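Local coordinates for protein peptidoglycan DD-endopeptidase ShyB (Vibrio cholerae, PDB 2GU1) that cuts the peptide cross-links between peptidoglycan strands as a zinc-dependent endopeptidase, probably making room for new glycans as the cell wall expands, at residues G26-Y29 with S30-Q33. Residues are numbered along the deposited sequence; the frame is centred on the assembly and turned at random.
Sequences GVPY and SILQ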
ATOM      1  N   GLY A  26     -11.881 -16.289 -20.471  1.00 21.54           N
ATOM      2  CA  GLY A  26     -12.464 -17.620 -20.377  1.00 22.94           C
ATOM      3  C   GLY A  26     -12.123 -18.498 -19.183  1.00 24.61           C
ATOM      4  O   GLY A  26     -12.417 -19.696 -19.196  1.00 24.34           O
ATOM      5  N   VAL A  27     -11.508 -17.935 -18.151  1.00 22.58           N
ATOM      6  CA  VAL A  27     -11.161 -18.727 -16.963  1.00 23.14           C
ATOM      7  C   VAL A  27     -12.435 -19.008 -16.156  1.00 24.24           C
ATOM      8  O   VAL A  27     -13.264 -18.113 -15.962  1.00 21.75           O
ATOM      9  CB  VAL A  27     -10.154 -17.965 -16.075  1.00 23.98           C
ATOM     10  CG1 VAL A  27      -9.816 -18.785 -14.829  1.00 23.74           C
ATOM     11  CG2 VAL A  27      -8.899 -17.652 -16.876  1.00 25.90           C
ATOM     12  N   PRO A  28     -12.610 -20.257 -15.680  1.00 25.10           N
ATOM     13  CA  PRO A  28     -13.793 -20.636 -14.900  1.00 25.85           C
ATOM     14  C   PRO A  28     -13.905 -19.914 -13.557  1.00 25.61           C
ATOM     15  O   PRO A  28     -12.906 -19.526 -12.956  1.00 24.49           O
ATOM     16  CB  PRO A  28     -13.619 -22.148 -14.714  1.00 27.31           C
ATOM     17  CG  PRO A  28     -12.769 -22.552 -15.887  1.00 27.68           C
ATOM     18  CD  PRO A  28     -11.768 -21.435 -15.949  1.00 25.59           C
ATOM     19  N   TYR A  29     -15.138 -19.750 -13.096  1.00 25.67           N
ATOM     20  CA  TYR A  29     -15.410 -19.096 -11.824  1.00 27.24           C
ATOM     21  C   TYR A  29     -14.660 -19.787 -10.684  1.00 26.70           C
ATOM     22  O   TYR A  29     -14.013 -19.140  -9.863  1.00 25.66           O
ATOM     23  CB  TYR A  29     -16.909 -19.138 -11.546  1.00 27.95           C
ATOM     24  CG  TYR A  29     -17.303 -18.565 -10.203  1.00 34.06           C
ATOM     25  CD1 TYR A  29     -17.358 -17.188  -9.999  1.00 34.49           C
ATOM     26  CD2 TYR A  29     -17.630 -19.403  -9.138  1.00 34.17           C
ATOM     27  CE1 TYR A  29     -17.734 -16.656  -8.762  1.00 38.63           C
ATOM     28  CE2 TYR A  29     -18.005 -18.884  -7.896  1.00 37.54           C
ATOM     29  CZ  TYR A  29     -18.056 -17.509  -7.718  1.00 36.09           C
ATOM     30  OH  TYR A  29     -18.438 -16.994  -6.504  1.00 39.52           O
ATOM     31  N   SER A  30     -14.758 -21.111 -10.644  1.00 26.26           N
ATOM     32  CA  SER A  30     -14.107 -21.903  -9.605  1.00 25.54           C
ATOM     33  C   SER A  30     -12.619 -21.602  -9.493  1.00 24.21           C
ATOM     34  O   SER A  30     -12.057 -21.614  -8.393  1.00 23.63           O
ATOM     35  CB  SER A  30     -14.300 -23.388  -9.899  1.00 24.29           C
ATOM     36  OG  SER A  30     -13.682 -23.710 -11.128  1.00 27.28           O
ATOM     37  N   ILE A  31     -11.985 -21.323 -10.627  1.00 23.42           N
ATOM     38  CA  ILE A  31     -10.559 -21.023 -10.659  1.00 24.06           C
ATOM     39  C   ILE A  31     -10.332 -19.600 -10.167  1.00 22.73           C
ATOM     40  O   ILE A  31      -9.347 -19.311  -9.491  1.00 22.95           O
ATOM     41  CB  ILE A  31      -9.991 -21.178 -12.083  1.00 25.33           C
ATOM     42  CG1 ILE A  31     -10.134 -22.637 -12.543  1.00 26.93           C
ATOM     43  CG2 ILE A  31      -8.547 -20.703 -12.124  1.00 25.16           C
ATOM     44  CD1 ILE A  31      -9.474 -23.660 -11.640  1.00 30.66           C
ATOM     45  N   LEU A  32     -11.244 -18.705 -10.518  1.00 25.13           N
ATOM     46  CA  LEU A  32     -11.140 -17.332 -10.044  1.00 22.71           C
ATOM     47  C   LEU A  32     -11.124 -17.387  -8.504  1.00 22.81           C
ATOM     48  O   LEU A  32     -10.298 -16.750  -7.857  1.00 22.66           O
ATOM     49  CB  LEU A  32     -12.345 -16.525 -10.522  1.00 24.38           C
ATOM     50  CG  LEU A  32     -12.502 -15.164  -9.855  1.00 22.79           C
ATOM     51  CD1 LEU A  32     -11.223 -14.381 -10.019  1.00 27.92           C
ATOM     52  CD2 LEU A  32     -13.689 -14.425 -10.468  1.00 28.25           C
ATOM     53  N   GLN A  33     -12.031 -18.174  -7.931  1.00 22.47           N
ATOM     54  CA  GLN A  33     -12.119 -18.308  -6.471  1.00 22.79           C
ATOM     55  C   GLN A  33     -10.852 -18.857  -5.808  1.00 23.20           C
ATOM     56  O   GLN A  33     -10.529 -18.496  -4.672  1.00 22.42           O
ATOM     57  CB  GLN A  33     -13.318 -19.189  -6.083  1.00 23.33           C
ATOM     58  CG  GLN A  33     -14.673 -18.567  -6.393  1.00 26.98           C
ATOM     59  CD  GLN A  33     -14.645 -17.059  -6.248  1.00 31.49           C
ATOM     60  OE1 GLN A  33     -14.512 -16.332  -7.234  1.00 36.02           O
ATOM     61  NE2 GLN A  33     -14.739 -16.579  -5.013  1.00 27.42           N
TER
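Tyr29 and Gln33, one helical turn apart, lie nearly flat on each other, the planes of the phenol ring and the side-chain amide 11° from parallel. Gln33 CG makes the CH-pi contact, 4.0 Å from the centroid of the Tyr29 ring and displaced toward its rim. With Tyr29 CG anti to its own backbone N (chi1 176°), the ring leans along the helix toward the next turn; the bend of Gln33 at chi2 (-33°) lays the amide over the same face, OE1 standing 3.6 Å from Tyr29 CE1. The same two residues are joined through the backbone, Gln33 N donating to Tyr29 O at 2.9 Å. At the helix start Pro28 occupies the N-cap position, where its carbonyl O takes Leu32 N at 3.1 Å and, weakly, Ile31 N. The pyrrolidine ring runs alongside the Ile31 side chain, Pro28 CD lying 4.0 Å from Ile31 CG1. Val27 meets Ile31 at about a right angle, its CG1 methyl 3.6 Å from Ile31 CG2. Buried Val27 and Leu32 both rest on Phe22 of helix 18-24, whereas Gln33 also touches Pro260 and Tyr261. Gly26, at positive phi, closes helix 18-24 in a Schellman motif, and the whole forms the tight link between helices 18-24 and 29-38, which lie between strands 8-11 and 53-58 in the beta-alpha-alpha-beta arrangement of the LysM fold.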